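Local coordinates for putative uncharacterized protein (Streptococcus suis, PDB 4XZ7) that is the transglutaminase-like part of a larger antiphagocytic virulence factor with transglutaminase activity, at residues R190-D195 with L375-K380; T228-E233 with G313-N318; N276-P281 with K380-L385. One frame throughout, in Å; residues are numbered along the deposited sequence.

Overall arrangement
Interactions 1 and 3 are neighbours that share Lys-380, their centres about 12 Å apart. Both fasten the loop after helix 359-365, interaction 1 to helix 188-205 and interaction 3 to the end of helix 264-277. Helix 188-205 also touches the side chains of interaction 3. Interaction 2 lies about 29 Å, centre to centre, from each of the others and holds a different loop, between strands 305-309 and 340-343. All three are partly buried; only interaction 2 has exposed touching residues. Its contact is apolar and aromatic. Interaction 1 mixes rings with a buried carboxylate and borders the second subunit. Interaction 3 pairs one backbone hydrogen bond with aliphatic side chains, on buried helix-end residues.

Interaction 1: residues R190-D195 with L375-K380; sequences RFIAND and LFNKEK
Phe-191, Ile-192 and Phe-376 form the apolar part. The two phenylalanines run past each other in opposite directions, and CD2 of Phe-191 comes 3.8 Å from CD2 of Phe-376, at the edge of the Phe-376 ring. Ile-192 crosses the same ring at about a right angle, with its CG1 3.9 Å from Phe-376 CE2. Phe-107 of the second subunit meets both phenylalanine rings, edge-to-face in the case of Phe-376, so this cluster belongs to the dimer interface.

The contact ties helix 188-205 to the loop that follows helix 359-365. Asn-377 opens a short 3-10 turn there, its backbone O accepting from Lys-380 N.

The polar part centres on Asn-377. Its CG lies anti to the backbone N (chi1 -159°), which carries the amide toward the helix. ND2 donates to the anti lone pair of Asp-195 OD2 at 2.9 Å. The amide and carboxylate are nearly coplanar (12°), with OD2 slightly out of the amide plane. The same OD2 makes a salt bridge with Arg-273, whose NH2 also bonds Phe-376 O. A water O lies 2.9 Å from Ile-192 O, to which it donates, and accepts from Asn-377 ND2; its bond from Lys-380 NZ is weak.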
loop_
_atom_site.group_PDB
_atom_site.type_symbol
_atom_site.label_atom_id
_atom_site.label_comp_id
_atom_site.label_asym_id
_atom_site.label_seq_id
_atom_site.Cartn_x
_atom_site.Cartn_y
_atom_site.Cartn_z
ATOM N N ARG B 190 8.825 8.083 -17.991
ATOM C CA ARG B 190 7.400 7.985 -17.724
ATOM C C ARG B 190 6.734 9.335 -17.955
ATOM O O ARG B 190 5.654 9.405 -18.562
ATOM C CB ARG B 190 7.157 7.505 -16.296
ATOM C CG ARG B 190 5.713 7.389 -15.946
ATOM C CD ARG B 190 5.158 6.069 -16.418
ATOM N NE ARG B 190 3.775 5.887 -16.007
ATOM C CZ ARG B 190 3.414 5.453 -14.801
ATOM N NH1 ARG B 190 4.337 5.173 -13.888
ATOM N NH2 ARG B 190 2.129 5.303 -14.502
ATOM N N PHE B 191 7.391 10.398 -17.491
ATOM C CA PHE B 191 6.820 11.739 -17.567
ATOM C C PHE B 191 6.721 12.214 -19.017
ATOM O O PHE B 191 5.696 12.777 -19.436
ATOM C CB PHE B 191 7.644 12.733 -16.739
ATOM C CG PHE B 191 7.038 14.114 -16.672
ATOM C CD1 PHE B 191 6.102 14.424 -15.703
ATOM C CD2 PHE B 191 7.397 15.097 -17.592
ATOM C CE1 PHE B 191 5.536 15.691 -15.635
ATOM C CE2 PHE B 191 6.837 16.363 -17.538
ATOM C CZ PHE B 191 5.901 16.663 -16.557
ATOM N N ILE B 192 7.781 11.983 -19.785
ATOM C CA ILE B 192 7.771 12.304 -21.205
ATOM C C ILE B 192 6.701 11.492 -21.955
ATOM O O ILE B 192 6.011 12.030 -22.824
ATOM C CB ILE B 192 9.151 12.066 -21.828
ATOM C CG1 ILE B 192 10.158 13.037 -21.208
ATOM C CG2 ILE B 192 9.100 12.258 -23.334
ATOM C CD1 ILE B 192 11.600 12.622 -21.391
ATOM N N ALA B 193 6.527 10.215 -21.610
ATOM C CA ALA B 193 5.501 9.426 -22.304
ATOM C C ALA B 193 4.094 9.952 -21.976
ATOM O O ALA B 193 3.212 10.012 -22.841
ATOM C CB ALA B 193 5.620 7.953 -21.951
ATOM N N ASN B 194 3.894 10.362 -20.729
ATOM C CA ASN B 194 2.648 11.028 -20.370
ATOM C C ASN B 194 2.420 12.331 -21.152
ATOM O O ASN B 194 1.299 12.608 -21.599
ATOM C CB ASN B 194 2.605 11.306 -18.874
ATOM C CG ASN B 194 1.197 11.556 -18.381
ATOM O OD1 ASN B 194 0.343 10.681 -18.465
ATOM N ND2 ASN B 194 0.943 12.760 -17.887
ATOM N N ASP B 195 3.478 13.128 -21.317
ATOM C CA ASP B 195 3.400 14.347 -22.117
ATOM C C ASP B 195 3.016 14.012 -23.548
ATOM O O ASP B 195 2.363 14.812 -24.248
ATOM C CB ASP B 195 4.726 15.104 -22.105
ATOM C CG ASP B 195 4.761 16.203 -21.066
ATOM O OD1 ASP B 195 3.794 16.323 -20.278
ATOM O OD2 ASP B 195 5.768 16.940 -21.029
ATOM N N LEU B 375 8.453 23.825 -17.431
ATOM C CA LEU B 375 9.562 23.410 -16.556
ATOM C C LEU B 375 10.492 22.369 -17.160
ATOM O O LEU B 375 11.708 22.425 -16.970
ATOM C CB LEU B 375 9.038 22.861 -15.222
ATOM C CG LEU B 375 8.450 23.859 -14.225
ATOM C CD1 LEU B 375 8.380 23.225 -12.832
ATOM C CD2 LEU B 375 9.246 25.166 -14.205
ATOM N N PHE B 376 9.925 21.404 -17.863
ATOM C CA PHE B 376 10.705 20.289 -18.373
ATOM C C PHE B 376 10.033 19.775 -19.624
ATOM O O PHE B 376 8.847 20.004 -19.818
ATOM C CB PHE B 376 10.813 19.196 -17.303
ATOM C CG PHE B 376 11.499 17.935 -17.761
ATOM C CD1 PHE B 376 12.880 17.840 -17.772
ATOM C CD2 PHE B 376 10.757 16.827 -18.134
ATOM C CE1 PHE B 376 13.508 16.666 -18.178
ATOM C CE2 PHE B 376 11.375 15.660 -18.535
ATOM C CZ PHE B 376 12.752 15.579 -18.560
ATOM N N ASN B 377 10.791 19.086 -20.468
ATOM C CA ASN B 377 10.286 18.613 -21.747
ATOM C C ASN B 377 9.738 19.779 -22.572
ATOM O O ASN B 377 8.755 19.629 -23.305
ATOM C CB ASN B 377 9.212 17.542 -21.535
ATOM C CG ASN B 377 9.029 16.667 -22.748
ATOM O OD1 ASN B 377 9.893 16.627 -23.620
ATOM N ND2 ASN B 377 7.898 15.972 -22.824
ATOM N N LYS B 378 10.398 20.934 -22.443
ATOM C CA LYS B 378 9.980 22.199 -23.058
ATOM C C LYS B 378 9.740 22.108 -24.561
ATOM O O LYS B 378 9.040 22.943 -25.133
ATOM C CB LYS B 378 11.029 23.294 -22.795
ATOM C CG LYS B 378 11.185 23.652 -21.333
ATOM C CD LYS B 378 12.073 24.866 -21.116
ATOM C CE LYS B 378 11.997 25.273 -19.651
ATOM N NZ LYS B 378 12.645 26.575 -19.397
ATOM N N GLU B 379 10.317 21.096 -25.192
ATOM C CA GLU B 379 10.228 20.963 -26.635
ATOM C C GLU B 379 8.824 20.584 -27.078
ATOM O O GLU B 379 8.442 20.855 -28.209
ATOM C CB GLU B 379 11.232 19.925 -27.141
ATOM C CG GLU B 379 10.663 18.518 -27.268
ATOM C CD GLU B 379 10.579 18.062 -28.712
ATOM O OE1 GLU B 379 9.672 17.262 -29.031
ATOM O OE2 GLU B 379 11.425 18.501 -29.522
ATOM N N LYS B 380 8.042 19.971 -26.195
ATOM C CA LYS B 380 6.719 19.517 -26.605
ATOM C C LYS B 380 5.741 20.686 -26.716
ATOM O O LYS B 380 4.617 20.518 -27.197
ATOM C CB LYS B 380 6.188 18.447 -25.647
ATOM C CG LYS B 380 5.811 17.158 -26.365
ATOM C CD LYS B 380 6.990 16.624 -27.179
ATOM C CE LYS B 380 6.518 15.759 -28.345
ATOM N NZ LYS B 380 5.495 14.756 -27.925
HETATM O O HOH W 1 6.568 14.172 -24.724
#

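Interaction 2: residues T228-E233 with G313-N318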
loop_
_atom_site.group_PDB
_atom_site.type_symbol
_atom_site.label_atom_id
_atom_site.label_comp_id
_atom_site.label_asym_id
_atom_site.label_seq_id
_atom_site.Cartn_x
_atom_site.Cartn_y
_atom_site.Cartn_z
ATOM N N THR B 228 -13.188 10.700 -21.163
ATOM C CA THR B 228 -12.682 10.295 -19.870
ATOM C C THR B 228 -13.840 10.028 -18.924
ATOM O O THR B 228 -14.723 10.849 -18.803
ATOM C CB THR B 228 -11.793 11.369 -19.290
ATOM O OG1 THR B 228 -10.862 11.787 -20.294
ATOM C CG2 THR B 228 -11.064 10.848 -18.061
ATOM N N THR B 229 -13.836 8.884 -18.251
ATOM C CA THR B 229 -14.878 8.595 -17.269
ATOM C C THR B 229 -14.676 9.417 -15.989
ATOM O O THR B 229 -13.573 9.461 -15.451
ATOM C CB THR B 229 -14.897 7.092 -16.921
ATOM O OG1 THR B 229 -15.331 6.354 -18.070
ATOM C CG2 THR B 229 -15.818 6.812 -15.761
ATOM N N TYR B 230 -15.720 10.096 -15.525
ATOM C CA TYR B 230 -15.686 10.675 -14.183
ATOM C C TYR B 230 -15.905 9.578 -13.123
ATOM O O TYR B 230 -16.863 8.804 -13.196
ATOM C CB TYR B 230 -16.739 11.785 -14.005
ATOM C CG TYR B 230 -16.381 12.670 -12.822
ATOM C CD1 TYR B 230 -15.381 13.624 -12.943
ATOM C CD2 TYR B 230 -16.987 12.504 -11.578
ATOM C CE1 TYR B 230 -15.001 14.411 -11.880
ATOM C CE2 TYR B 230 -16.608 13.297 -10.485
ATOM C CZ TYR B 230 -15.610 14.252 -10.655
ATOM O OH TYR B 230 -15.200 15.065 -9.620
ATOM N N ASP B 231 -15.037 9.521 -12.128
ATOM C CA ASP B 231 -15.104 8.428 -11.169
ATOM C C ASP B 231 -16.126 8.730 -10.090
ATOM O O ASP B 231 -15.767 9.170 -8.996
ATOM C CB ASP B 231 -13.735 8.160 -10.539
ATOM C CG ASP B 231 -13.699 6.839 -9.769
ATOM O OD1 ASP B 231 -14.776 6.295 -9.469
ATOM O OD2 ASP B 231 -12.598 6.345 -9.460
ATOM N N TRP B 232 -17.400 8.484 -10.399
ATOM C CA TRP B 232 -18.484 8.754 -9.469
ATOM C C TRP B 232 -18.286 8.114 -8.070
ATOM O O TRP B 232 -18.504 8.774 -7.046
ATOM C CB TRP B 232 -19.819 8.303 -10.102
ATOM C CG TRP B 232 -20.058 9.022 -11.392
ATOM C CD1 TRP B 232 -20.028 8.492 -12.655
ATOM C CD2 TRP B 232 -20.297 10.419 -11.551
ATOM N NE1 TRP B 232 -20.271 9.471 -13.592
ATOM C CE2 TRP B 232 -20.438 10.667 -12.936
ATOM C CE3 TRP B 232 -20.436 11.489 -10.655
ATOM C CZ2 TRP B 232 -20.687 11.933 -13.441
ATOM C CZ3 TRP B 232 -20.693 12.752 -11.160
ATOM C CH2 TRP B 232 -20.815 12.965 -12.535
ATOM N N GLU B 233 -17.858 6.855 -8.026
ATOM C CA GLU B 233 -17.648 6.139 -6.756
ATOM C C GLU B 233 -16.599 6.797 -5.862
ATOM O O GLU B 233 -16.817 7.026 -4.664
ATOM C CB GLU B 233 -17.219 4.704 -7.034
ATOM C CG GLU B 233 -18.273 3.852 -7.678
ATOM C CD GLU B 233 -18.945 2.949 -6.674
ATOM O OE1 GLU B 233 -20.139 3.178 -6.377
ATOM O OE2 GLU B 233 -18.271 2.019 -6.177
ATOM N N GLY B 313 -17.937 20.166 -15.552
ATOM C CA GLY B 313 -19.121 20.953 -15.282
ATOM C C GLY B 313 -20.440 20.197 -15.333
ATOM O O GLY B 313 -21.494 20.823 -15.431
ATOM N N PHE B 314 -20.379 18.873 -15.223
ATOM C CA PHE B 314 -21.544 17.987 -15.364
ATOM C C PHE B 314 -21.930 17.283 -14.064
ATOM O O PHE B 314 -22.863 16.480 -14.033
ATOM C CB PHE B 314 -21.253 16.926 -16.432
ATOM C CG PHE B 314 -19.897 16.301 -16.288
ATOM C CD1 PHE B 314 -19.622 15.445 -15.238
ATOM C CD2 PHE B 314 -18.888 16.595 -17.185
ATOM C CE1 PHE B 314 -18.375 14.903 -15.086
ATOM C CE2 PHE B 314 -17.631 16.034 -17.049
ATOM C CZ PHE B 314 -17.371 15.200 -16.003
ATOM N N ILE B 315 -21.199 17.561 -12.997
ATOM C CA ILE B 315 -21.405 16.865 -11.728
ATOM C C ILE B 315 -22.709 17.228 -11.017
ATOM O O ILE B 315 -23.425 16.359 -10.526
ATOM C CB ILE B 315 -20.250 17.156 -10.772
ATOM C CG1 ILE B 315 -18.957 16.629 -11.377
ATOM C CG2 ILE B 315 -20.519 16.549 -9.395
ATOM C CD1 ILE B 315 -17.724 17.159 -10.721
ATOM N N THR B 316 -23.018 18.514 -10.977
ATOM C CA THR B 316 -24.086 18.994 -10.113
ATOM C C THR B 316 -25.446 19.074 -10.805
ATOM O O THR B 316 -25.626 19.853 -11.728
ATOM C CB THR B 316 -23.741 20.381 -9.549
ATOM O OG1 THR B 316 -22.495 20.316 -8.834
ATOM C CG2 THR B 316 -24.836 20.836 -8.618
ATOM N N GLY B 317 -26.397 18.267 -10.345
ATOM C CA GLY B 317 -27.758 18.310 -10.860
ATOM C C GLY B 317 -28.507 19.608 -10.577
ATOM O O GLY B 317 -29.457 19.955 -11.282
ATOM N N ASN B 318 -28.092 20.338 -9.548
ATOM C CA ASN B 318 -28.827 21.535 -9.129
ATOM C C ASN B 318 -28.224 22.830 -9.651
ATOM O O ASN B 318 -27.011 23.031 -9.596
ATOM C CB ASN B 318 -28.925 21.585 -7.602
ATOM C CG ASN B 318 -30.011 20.669 -7.060
ATOM O OD1 ASN B 318 -31.150 21.091 -6.859
ATOM N ND2 ASN B 318 -29.664 19.408 -6.837
#
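Tyr-230 and Phe-314 make an offset edge-to-face pair. The edge of Phe-314 is turned toward the face of Tyr-230, with the planes at 79° and the ring centroids 5.6 Å apart. The touching is done near the base of the tyrosine, where Tyr-230 CB lies 3.7 Å from Phe-314 CE1. Ile-315 lies farther along the same face. Its CG1 is 4.1 Å above the tyrosine plane, toward the rim, and its CD1 reaches the outer end of the ring, 3.5 Å from Tyr-230 OH. Trp-232 meets the loop with the six-membered part of its indole. CH2 approaches Phe-314 CD1 at 3.9 Å, at the edge of the phenyl ring, while Ile-315 CA lies 4.0 Å from CH2 at the edge of the indole.

The Phe-314 ring sits between its own backbone N and carbonyl carbon (chi1 46°), which brings its edge back to the strand.

Within 228-233, Tyr-230 CD2 lies over a face of the Trp-232 indole, so the two rings present a joint surface. Asp-231 between them centres an inverse gamma turn and N-caps helix 232-239 through OD1 and Ala-234 N. Backbone bonds of Thr-229 and Asp-231 pair this strand in parallel with strand 261-262. Tyr-230 also touches Thr-312 and Cys-264, the first residue of helix 264-277. In papain-like folds, to which transglutaminase cores belong, the catalytic cysteine begins such a helix; Cys-264 is consistent with that role, which would put this contact beside the active site.

No hydrogen bond crosses between the two segments. Between 228-233 and 313-318 the hold is apolar and aromatic, so it rests on the fit of the rings and Ile-315 and not on directed polar bonds.

Interaction 3: residues N276-P281 with K380-L385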
loop_
_atom_site.group_PDB
_atom_site.type_symbol
_atom_site.label_atom_id
_atom_site.label_comp_id
_atom_site.label_asym_id
_atom_site.label_seq_id
_atom_site.Cartn_x
_atom_site.Cartn_y
_atom_site.Cartn_z
ATOM N N ASN B 276 -0.711 24.879 -21.178
ATOM C CA ASN B 276 0.625 25.455 -21.181
ATOM C C ASN B 276 1.328 25.055 -22.472
ATOM O O ASN B 276 2.000 25.880 -23.089
ATOM C CB ASN B 276 1.428 25.028 -19.950
ATOM C CG ASN B 276 1.056 25.821 -18.709
ATOM O OD1 ASN B 276 0.763 27.009 -18.790
ATOM N ND2 ASN B 276 1.044 25.158 -17.552
ATOM N N MET B 277 1.158 23.804 -22.893
ATOM C CA MET B 277 1.686 23.377 -24.181
ATOM C C MET B 277 1.145 24.250 -25.320
ATOM O O MET B 277 1.873 24.594 -26.251
ATOM C CB MET B 277 1.349 21.912 -24.443
ATOM C CG MET B 277 2.160 20.924 -23.606
ATOM S SD MET B 277 1.653 19.214 -23.842
ATOM C CE MET B 277 1.903 19.004 -25.602
ATOM N N LEU B 278 -0.132 24.615 -25.231
ATOM C CA LEU B 278 -0.804 25.366 -26.285
ATOM C C LEU B 278 -0.530 26.865 -26.217
ATOM O O LEU B 278 -1.126 27.644 -26.952
ATOM C CB LEU B 278 -2.315 25.121 -26.217
ATOM C CG LEU B 278 -2.821 23.729 -26.597
ATOM C CD1 LEU B 278 -4.267 23.518 -26.136
ATOM C CD2 LEU B 278 -2.690 23.514 -28.098
ATOM N N GLY B 279 0.360 27.276 -25.325
ATOM C CA GLY B 279 0.674 28.685 -25.182
ATOM C C GLY B 279 -0.347 29.428 -24.342
ATOM O O GLY B 279 -0.436 30.647 -24.406
ATOM N N LEU B 280 -1.121 28.698 -23.546
ATOM C CA LEU B 280 -2.138 29.328 -22.725
ATOM C C LEU B 280 -1.790 29.169 -21.240
ATOM O O LEU B 280 -2.136 28.150 -20.629
ATOM C CB LEU B 280 -3.508 28.717 -23.024
ATOM C CG LEU B 280 -4.379 29.210 -24.187
ATOM C CD1 LEU B 280 -3.659 30.214 -25.064
ATOM C CD2 LEU B 280 -4.884 28.013 -25.003
ATOM N N PRO B 281 -1.085 30.164 -20.661
ATOM C CA PRO B 281 -0.644 30.108 -19.257
ATOM C C PRO B 281 -1.716 29.560 -18.324
ATOM O O PRO B 281 -2.812 30.130 -18.257
ATOM C CB PRO B 281 -0.337 31.567 -18.934
ATOM C CG PRO B 281 0.192 32.104 -20.263
ATOM C CD PRO B 281 -0.660 31.414 -21.320
ATOM N N LYS B 380 8.042 19.971 -26.195
ATOM C CA LYS B 380 6.719 19.517 -26.605
ATOM C C LYS B 380 5.741 20.686 -26.716
ATOM O O LYS B 380 4.617 20.518 -27.197
ATOM C CB LYS B 380 6.188 18.447 -25.647
ATOM C CG LYS B 380 5.811 17.158 -26.365
ATOM C CD LYS B 380 6.990 16.624 -27.179
ATOM C CE LYS B 380 6.518 15.759 -28.345
ATOM N NZ LYS B 380 5.495 14.756 -27.925
ATOM N N SER B 381 6.175 21.865 -26.276
ATOM C CA SER B 381 5.453 23.108 -26.541
ATOM C C SER B 381 5.080 23.214 -28.019
ATOM O O SER B 381 5.880 22.888 -28.895
ATOM C CB SER B 381 6.292 24.318 -26.123
ATOM O OG SER B 381 5.737 25.532 -26.608
ATOM N N LEU B 382 3.854 23.653 -28.280
ATOM C CA LEU B 382 3.317 23.705 -29.633
ATOM C C LEU B 382 3.388 25.104 -30.198
ATOM O O LEU B 382 2.916 25.367 -31.302
ATOM C CB LEU B 382 1.872 23.217 -29.644
ATOM C CG LEU B 382 1.696 21.800 -29.098
ATOM C CD1 LEU B 382 0.626 21.783 -28.027
ATOM C CD2 LEU B 382 1.357 20.859 -30.238
ATOM N N VAL B 383 3.974 26.004 -29.423
ATOM C CA VAL B 383 4.088 27.398 -29.822
ATOM C C VAL B 383 5.545 27.846 -29.749
ATOM O O VAL B 383 5.836 29.032 -29.590
ATOM C CB VAL B 383 3.209 28.309 -28.933
ATOM C CG1 VAL B 383 1.727 28.023 -29.178
ATOM C CG2 VAL B 383 3.562 28.116 -27.452
ATOM N N GLY B 384 6.457 26.886 -29.863
ATOM C CA GLY B 384 7.874 27.184 -29.799
ATOM C C GLY B 384 8.334 27.506 -28.390
ATOM O O GLY B 384 7.595 27.312 -27.416
ATOM N N LEU B 385 9.555 28.021 -28.281
ATOM C CA LEU B 385 10.186 28.224 -26.984
ATOM C C LEU B 385 10.229 29.700 -26.582
ATOM O O LEU B 385 10.732 30.041 -25.508
ATOM C CB LEU B 385 11.609 27.651 -26.990
ATOM C CG LEU B 385 11.817 26.170 -27.339
ATOM C CD1 LEU B 385 10.802 25.289 -26.632
ATOM C CD2 LEU B 385 11.803 25.907 -28.845
#
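Leu-382 lies against Met-277 and Leu-278 at the end of helix 264-277, and its side chain can be followed outward. CB stands 3.7 Å from Met-277 O. CG stays anti to the carbonyl carbon (chi1 -58°) and remains beside that same oxygen. From there CD1 reaches into the aliphatic group. It touches Met-277 CB at 3.7 Å and, on the neighbouring residue, Leu-278 CD2 at 3.7 Å. The two leucine side chains lie alongside each other and point the same way. Met-277 bends at chi3 (59°), and its CE approaches both Leu-382 CD1, at 3.9 Å, and Lys-380 O, at 3.5 Å. His-199 and Ile-202 of helix 188-205 also touch Leu-382, so three parts of the fold meet here.

The backbone binds as well. Leu-382 N donates to Met-277 O over 3.0 Å in a nearly straight bond (170°). Next along, Val-383 packs on the turn, with CG1 3.6 Å from Leu-278 O and CG2 3.7 Å from Gly-279 CA. Gly-279 has positive phi and is the C-prime residue of a Schellman motif that ends the helix. The loop is braced in its own right, since Ser-381 OG donates to Gly-384 O.

Met-277 O, a carbonyl in the last turn of the helix, thus receives its N-H from the loop. One directed bond fixes the loop along the helix end. Leu-382 CB and CD1 pack beside the acceptor oxygen, which probably keeps water from that side of the bond.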